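Local coordinates for beta-fructofuranosidase, insoluble isoenzyme CWINV1 (Arabidopsis thaliana, PDB 2OXB), which hydrolyses sucrose and 1-kestose, and less readily neokestose and levan, as a secreted beta-fructofuranosidase of the plant cell wall, at residues N1-T6 / L503-S508; E296-S299 / E305-W308. The protein carries 1 engineered substitution. All blocks are in the same frame, centred on the assembly; numbering follows the deposited sequence.

Contact 1: residues N1-T6 / L503-S508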
ATOM      1  N   ASN A   1      28.196   2.023   3.843  1.00 36.21           N
ATOM      2  CA  ASN A   1      28.237   1.330   5.158  1.00 35.13           C
ATOM      3  C   ASN A   1      26.988   0.454   5.322  1.00 35.09           C
ATOM      4  O   ASN A   1      26.942  -0.438   6.174  1.00 34.32           O
ATOM      5  CB  ASN A   1      28.298   2.361   6.284  1.00 35.79           C
ATOM      6  CG  ASN A   1      28.778   1.765   7.597  1.00 36.93           C
ATOM      7  OD1 ASN A   1      28.444   0.629   7.933  1.00 36.76           O
ATOM      8  ND2 ASN A   1      29.555   2.539   8.356  1.00 37.74           N
ATOM      9  N   GLN A   2      25.976   0.722   4.502  1.00 33.56           N
ATOM     10  CA  GLN A   2      24.739  -0.036   4.542  1.00 33.09           C
ATOM     11  C   GLN A   2      24.051  -0.056   3.172  1.00 31.52           C
ATOM     12  O   GLN A   2      23.503   0.946   2.710  1.00 30.99           O
ATOM     13  CB  GLN A   2      23.815   0.530   5.627  1.00 34.87           C
ATOM     14  CG  GLN A   2      23.671   2.038   5.623  1.00 37.36           C
ATOM     15  CD  GLN A   2      23.686   2.622   7.029  1.00 39.03           C
ATOM     16  OE1 GLN A   2      22.979   2.145   7.919  1.00 39.23           O
ATOM     17  NE2 GLN A   2      24.492   3.660   7.232  1.00 38.34           N
ATOM     18  N   PRO A   3      24.089  -1.217   2.497  1.00 30.07           N
ATOM     19  CA  PRO A   3      23.492  -1.425   1.170  1.00 29.07           C
ATOM     20  C   PRO A   3      22.039  -1.864   1.184  1.00 27.84           C
ATOM     21  O   PRO A   3      21.540  -2.423   0.208  1.00 26.57           O
ATOM     22  CB  PRO A   3      24.392  -2.490   0.559  1.00 28.10           C
ATOM     23  CG  PRO A   3      24.676  -3.363   1.745  1.00 29.35           C
ATOM     24  CD  PRO A   3      24.914  -2.375   2.889  1.00 28.25           C
ATOM     25  N   TYR A   4      21.348  -1.625   2.286  1.00 28.02           N
ATOM     26  CA  TYR A   4      19.964  -2.048   2.336  1.00 28.48           C
ATOM     27  C   TYR A   4      18.985  -0.888   2.280  1.00 28.54           C
ATOM     28  O   TYR A   4      17.777  -1.088   2.216  1.00 27.88           O
ATOM     29  CB  TYR A   4      19.734  -2.907   3.576  1.00 27.71           C
ATOM     30  CG  TYR A   4      20.478  -4.229   3.515  1.00 26.26           C
ATOM     31  CD1 TYR A   4      20.843  -4.796   2.286  1.00 25.21           C
ATOM     32  CD2 TYR A   4      20.783  -4.930   4.676  1.00 25.33           C
ATOM     33  CE1 TYR A   4      21.494  -6.029   2.219  1.00 24.54           C
ATOM     34  CE2 TYR A   4      21.432  -6.164   4.618  1.00 25.67           C
ATOM     35  CZ  TYR A   4      21.782  -6.706   3.385  1.00 25.19           C
ATOM     36  OH  TYR A   4      22.421  -7.922   3.335  1.00 24.85           O
ATOM     37  N   ARG A   5      19.519   0.327   2.283  1.00 27.72           N
ATOM     38  CA  ARG A   5      18.691   1.514   2.217  1.00 27.22           C
ATOM     39  C   ARG A   5      18.226   1.737   0.778  1.00 27.70           C
ATOM     40  O   ARG A   5      18.904   1.327  -0.152  1.00 29.53           O
ATOM     41  CB  ARG A   5      19.483   2.716   2.728  1.00 23.73           C
ATOM     42  CG  ARG A   5      20.032   2.503   4.127  1.00 21.07           C
ATOM     43  CD  ARG A   5      20.415   3.809   4.794  1.00 18.59           C
ATOM     44  NE  ARG A   5      19.286   4.742   4.823  1.00 16.02           N
ATOM     45  CZ  ARG A   5      19.330   5.958   5.360  1.00 15.45           C
ATOM     46  NH1 ARG A   5      20.448   6.407   5.923  1.00 14.88           N
ATOM     47  NH2 ARG A   5      18.259   6.737   5.319  1.00 15.02           N
ATOM     48  N   THR A   6      17.069   2.368   0.593  1.00 28.16           N
ATOM     49  CA  THR A   6      16.557   2.620  -0.751  1.00 29.94           C
ATOM     50  C   THR A   6      17.109   3.921  -1.320  1.00 31.35           C
ATOM     51  O   THR A   6      17.390   4.870  -0.581  1.00 32.84           O
ATOM     52  CB  THR A   6      15.024   2.711  -0.777  1.00 28.17           C
ATOM     53  OG1 THR A   6      14.602   3.886  -0.083  1.00 26.89           O
ATOM     54  CG2 THR A   6      14.414   1.494  -0.110  1.00 30.64           C
ATOM     55  N   LEU A 503      25.218 -11.147  -0.912  1.00 31.46           N
ATOM     56  CA  LEU A 503      26.020 -11.118  -2.138  1.00 32.29           C
ATOM     57  C   LEU A 503      25.403 -10.211  -3.196  1.00 33.58           C
ATOM     58  O   LEU A 503      26.107  -9.632  -4.016  1.00 33.85           O
ATOM     59  CB  LEU A 503      26.165 -12.523  -2.727  1.00 30.21           C
ATOM     60  CG  LEU A 503      27.148 -13.468  -2.038  1.00 31.27           C
ATOM     61  CD1 LEU A 503      26.737 -14.906  -2.297  1.00 31.60           C
ATOM     62  CD2 LEU A 503      28.561 -13.196  -2.518  1.00 29.39           C
ATOM     63  N   ALA A 504      24.080 -10.098  -3.180  1.00 35.54           N
ATOM     64  CA  ALA A 504      23.376  -9.267  -4.153  1.00 36.02           C
ATOM     65  C   ALA A 504      23.215  -7.825  -3.658  1.00 37.71           C
ATOM     66  O   ALA A 504      22.147  -7.433  -3.168  1.00 37.53           O
ATOM     67  CB  ALA A 504      22.020  -9.874  -4.457  1.00 34.32           C
ATOM     68  N   ILE A 505      24.284  -7.040  -3.801  1.00 37.97           N
ATOM     69  CA  ILE A 505      24.283  -5.647  -3.371  1.00 37.43           C
ATOM     70  C   ILE A 505      25.191  -4.736  -4.211  1.00 37.75           C
ATOM     71  O   ILE A 505      26.201  -5.173  -4.762  1.00 35.95           O
ATOM     72  CB  ILE A 505      24.674  -5.536  -1.871  1.00 36.09           C
ATOM     73  CG1 ILE A 505      25.821  -6.493  -1.545  1.00 34.05           C
ATOM     74  CG2 ILE A 505      23.467  -5.850  -0.999  1.00 37.75           C
ATOM     75  CD1 ILE A 505      26.353  -6.369  -0.131  1.00 32.35           C
ATOM     76  N   GLY A 506      24.799  -3.468  -4.308  1.00 38.39           N
ATOM     77  CA  GLY A 506      25.560  -2.488  -5.066  1.00 39.25           C
ATOM     78  C   GLY A 506      25.802  -2.865  -6.516  1.00 39.06           C
ATOM     79  O   GLY A 506      24.867  -3.188  -7.253  1.00 38.28           O
ATOM     80  N   LYS A 507      27.069  -2.812  -6.921  1.00 39.63           N
ATOM     81  CA  LYS A 507      27.464  -3.151  -8.280  1.00 41.64           C
ATOM     82  C   LYS A 507      27.561  -4.672  -8.459  1.00 42.92           C
ATOM     83  O   LYS A 507      27.921  -5.157  -9.538  1.00 43.55           O
ATOM     84  CB  LYS A 507      28.809  -2.484  -8.635  1.00 40.47           C
ATOM     85  CG  LYS A 507      30.052  -3.041  -7.913  1.00 41.58           C
ATOM     86  CD  LYS A 507      31.281  -2.123  -8.107  1.00 40.77           C
ATOM     87  CE  LYS A 507      32.620  -2.868  -7.972  1.00 39.42           C
ATOM     88  NZ  LYS A 507      32.906  -3.416  -6.616  1.00 37.98           N
ATOM     89  N   SER A 508      27.241  -5.425  -7.408  1.00 42.32           N
ATOM     90  CA  SER A 508      27.288  -6.882  -7.495  1.00 42.39           C
ATOM     91  C   SER A 508      25.870  -7.447  -7.518  1.00 41.67           C
ATOM     92  O   SER A 508      25.526  -8.314  -6.727  1.00 44.89           O
ATOM     93  CB  SER A 508      28.089  -7.487  -6.321  1.00 42.40           C
ATOM     94  OG  SER A 508      27.445  -7.312  -5.072  1.00 41.97           O
TER

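Contact 2: residues E296-S299 / E305-W308. With NAG (2-acetamido-2-deoxy-beta-D-glucopyranose), chain C.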
ATOM      1  N   GLU A 296       9.438  -4.054   8.067  1.00 27.38           N
ATOM      2  CA  GLU A 296      10.847  -4.299   7.860  1.00 26.93           C
ATOM      3  C   GLU A 296      11.006  -5.815   8.038  1.00 27.52           C
ATOM      4  O   GLU A 296      10.851  -6.306   9.153  1.00 27.92           O
ATOM      5  CB  GLU A 296      11.633  -3.583   8.943  1.00 25.61           C
ATOM      6  CG  GLU A 296      13.094  -3.431   8.644  1.00 23.40           C
ATOM      7  CD  GLU A 296      13.360  -2.259   7.729  1.00 21.56           C
ATOM      8  OE1 GLU A 296      12.930  -1.150   8.097  1.00 14.87           O
ATOM      9  OE2 GLU A 296      13.990  -2.450   6.663  1.00 20.95           O
ATOM     10  N   SER A 297      11.301  -6.549   6.962  1.00 27.08           N
ATOM     11  CA  SER A 297      11.453  -8.011   7.033  1.00 26.32           C
ATOM     12  C   SER A 297      12.729  -8.503   7.722  1.00 25.30           C
ATOM     13  O   SER A 297      12.975  -9.707   7.791  1.00 22.86           O
ATOM     14  CB  SER A 297      11.388  -8.632   5.627  1.00 27.92           C
ATOM     15  OG  SER A 297      10.062  -8.696   5.121  1.00 28.88           O
ATOM     16  N   SER A 298      13.543  -7.580   8.224  1.00 25.65           N
ATOM     17  CA  SER A 298      14.782  -7.949   8.906  1.00 23.86           C
ATOM     18  C   SER A 298      14.534  -8.005  10.399  1.00 23.61           C
ATOM     19  O   SER A 298      13.684  -7.290  10.926  1.00 24.90           O
ATOM     20  CB  SER A 298      15.876  -6.921   8.637  1.00 21.94           C
ATOM     21  OG  SER A 298      15.653  -5.755   9.405  1.00 25.32           O
ATOM     22  N   SER A 299      15.285  -8.852  11.085  1.00 24.14           N
ATOM     23  CA  SER A 299      15.135  -8.982  12.520  1.00 23.15           C
ATOM     24  C   SER A 299      15.420  -7.638  13.184  1.00 22.66           C
ATOM     25  O   SER A 299      16.217  -6.851  12.691  1.00 20.60           O
ATOM     26  CB  SER A 299      16.101 -10.041  13.051  1.00 22.70           C
ATOM     27  OG  SER A 299      17.427  -9.540  13.067  1.00 20.94           O
ATOM     28  N   GLU A 305      20.967  -2.376  14.642  1.00 32.76           N
ATOM     29  CA  GLU A 305      22.318  -2.277  14.132  1.00 34.15           C
ATOM     30  C   GLU A 305      22.417  -1.329  12.947  1.00 33.38           C
ATOM     31  O   GLU A 305      23.338  -0.515  12.875  1.00 34.24           O
ATOM     32  CB  GLU A 305      22.843  -3.654  13.744  1.00 36.15           C
ATOM     33  CG  GLU A 305      24.348  -3.681  13.523  1.00 40.49           C
ATOM     34  CD  GLU A 305      24.891  -5.089  13.402  1.00 44.24           C
ATOM     35  OE1 GLU A 305      24.565  -5.783  12.399  1.00 45.05           O
ATOM     36  OE2 GLU A 305      25.643  -5.502  14.320  1.00 45.17           O
ATOM     37  N   LYS A 306      21.469  -1.416  12.021  1.00 31.65           N
ATOM     38  CA  LYS A 306      21.498  -0.539  10.853  1.00 31.50           C
ATOM     39  C   LYS A 306      21.023   0.886  11.170  1.00 30.65           C
ATOM     40  O   LYS A 306      21.156   1.797  10.347  1.00 29.48           O
ATOM     41  CB  LYS A 306      20.665  -1.139   9.709  1.00 31.41           C
ATOM     42  CG  LYS A 306      19.189  -1.361  10.019  1.00 29.20           C
ATOM     43  CD  LYS A 306      18.524  -1.984   8.821  1.00 27.26           C
ATOM     44  CE  LYS A 306      17.092  -2.338   9.098  1.00 29.16           C
ATOM     45  NZ  LYS A 306      16.476  -3.018   7.924  1.00 28.80           N
ATOM     46  N   GLY A 307      20.470   1.068  12.365  1.00 29.25           N
ATOM     47  CA  GLY A 307      20.005   2.379  12.773  1.00 27.54           C
ATOM     48  C   GLY A 307      18.674   2.817  12.193  1.00 25.45           C
ATOM     49  O   GLY A 307      18.199   3.906  12.509  1.00 26.11           O
ATOM     50  N   TRP A 308      18.058   1.992  11.357  1.00 23.36           N
ATOM     51  CA  TRP A 308      16.782   2.380  10.769  1.00 22.55           C
ATOM     52  C   TRP A 308      15.764   1.241  10.565  1.00 21.73           C
ATOM     53  O   TRP A 308      16.109   0.054  10.488  1.00 22.18           O
ATOM     54  CB  TRP A 308      17.022   3.101   9.435  1.00 21.52           C
ATOM     55  CG  TRP A 308      17.768   2.288   8.426  1.00 20.39           C
ATOM     56  CD1 TRP A 308      19.114   2.301   8.185  1.00 20.77           C
ATOM     57  CD2 TRP A 308      17.219   1.295   7.563  1.00 19.47           C
ATOM     58  NE1 TRP A 308      19.440   1.367   7.223  1.00 17.74           N
ATOM     59  CE2 TRP A 308      18.294   0.736   6.822  1.00 19.69           C
ATOM     60  CE3 TRP A 308      15.926   0.815   7.343  1.00 20.43           C
ATOM     61  CZ2 TRP A 308      18.112  -0.274   5.877  1.00 20.18           C
ATOM     62  CZ3 TRP A 308      15.741  -0.199   6.399  1.00 23.28           C
ATOM     63  CH2 TRP A 308      16.833  -0.730   5.677  1.00 21.83           C
TER
HETATM   64  C1  NAG C 660       5.994  -6.965  10.564  1.00 40.16           C
HETATM   65  C2  NAG C 660       5.483  -8.269   9.933  1.00 41.29           C
HETATM   66  C3  NAG C 660       6.209  -9.514  10.482  1.00 42.27           C
HETATM   67  C4  NAG C 660       7.723  -9.329  10.614  1.00 42.56           C
HETATM   68  C5  NAG C 660       7.953  -8.023  11.368  1.00 43.79           C
HETATM   69  C6  NAG C 660       9.393  -7.668  11.717  1.00 44.53           C
HETATM   70  C7  NAG C 660       3.616  -9.274  11.094  1.00 45.38           C
HETATM   71  C8  NAG C 660       3.400  -8.778  12.520  1.00 45.81           C
HETATM   72  N2  NAG C 660       4.061  -8.403  10.189  1.00 42.86           N
HETATM   73  O3  NAG C 660       5.935 -10.638   9.658  1.00 40.76           O
HETATM   74  O4  NAG C 660       8.263 -10.420  11.341  1.00 45.09           O
HETATM   75  O5  NAG C 660       7.418  -6.939  10.603  1.00 41.31           O
HETATM   76  O6  NAG C 660       9.437  -6.511  12.545  1.00 43.87           O
HETATM   77  O7  NAG C 660       3.383 -10.450  10.822  1.00 46.90           O

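Contact 1: residues N1-T6 / L503-S508
Ile505 CG2 fits against both Pro3 and Tyr4, lying 3.8 Å from Pro3 CB and 3.8 Å from Tyr4 CE1. The same methyl therefore meets the pyrrolidine ring and the tyrosine ring together. The second branch of Ile505 runs out on its own line, and Ile505 CD1 stops 3.9 Å from Pro3 CG. One isoleucine thus meets Pro3 with both its arms. The isoleucine meets the proline at a slant, and the tyrosine likewise. Ile505 CG1 stands between the backbone N and the carbonyl carbon (chi1 41°), while CG2 lies anti to the carbonyl carbon; this sends CG2 to Pro3 CB and Tyr4, and CD1 to Pro3 CG.

Pro3 and Ile505 both point toward the opposing segment from the backbone. Tyr4 does not, and reaches Ile505 with its ring atom CE1. Its hydroxyl goes past the contact and hydrogen-bonds to Pro501 O. Its carbonyl oxygen is bonded to Ser482 OG. The tyrosine is thus held at both its ring end and its backbone.

Ile505 opens a type II' beta turn that runs to Ser508. The turn is closed by Ser508 N, 2.9 Å from Ile505 O. Gly506 takes the second position with positive phi, which favours glycine. Just before the beta turn, Ala504 is the centre of an inverse gamma turn. Glu421 OE1 accepts from the backbone N of both Leu503 and Ala504.

Segment 1-6 precedes the first strand of the beta-propeller. Segment 503-508 is a loop of the C-terminal beta-sandwich. The two meet at the surface and bury 125 Å² in all. No hydrogen bond crosses between them, so this join rests on van der Waals contact, with the polar anchors of Tyr4 lying to one side.

Contact 2: residues E296-S299 / E305-W308
Lys306 NZ is gripped by two side chains of the loop 296-299. Lys306 NZ donates to Ser298 OG at 3.2 Å. Lys306 NZ also forms a salt bridge with Glu296 OE2 at 2.8 Å; this bond is weak, and the place of OE2 is less sure. The lysine chain is extended beyond CG and comes from the opposite direction to the glutamate. On the way its CD passes 3.3 Å above one face of the Trp308 ring, toward the rim.

Glu296 CG is anti to the backbone N (chi1 -164°), and a bend at chi2 turns the acid toward the lysine. Glu296 OE1 accepts from Gly310 N. From the sandwich domain, Arg498 NH2 forms a salt bridge with OE2, and Tyr500 OH is hydrogen-bonded to it. With an alanine here, Lys306 and Arg498 would probably lose the carboxylate they share, and Gly310 N its acceptor.

Ser299 is the N-cap of helix 300-306, and Gly307 ends it with positive phi. The lysine thus ties the end of this short helix back to the loop before it. The buried carboxylate has two cationic partners, Lys306 and Arg498, which would probably favour its ionised form.

Contact 1 lies at the surface and contact 2 is buried, with their centres about 14 Å apart. They differ in chemistry. Contact 1 is apolar between its segments, and contact 2 rests on charge and hydrogen bonds. They also differ in span. Contact 1 joins the N-terminal segment to a loop 497 residues further along, while contact 2 spans one short helix. Trp308 connects them: its ring receives a cation-pi contact from Arg5, and Tyr4 also packs on it. Both contacts lie where propeller and sandwich meet. In contact 1 the sandwich supplies one segment. In contact 2 both segments belong to the propeller side, and residues of the sandwich reach the buried carboxylate from outside them.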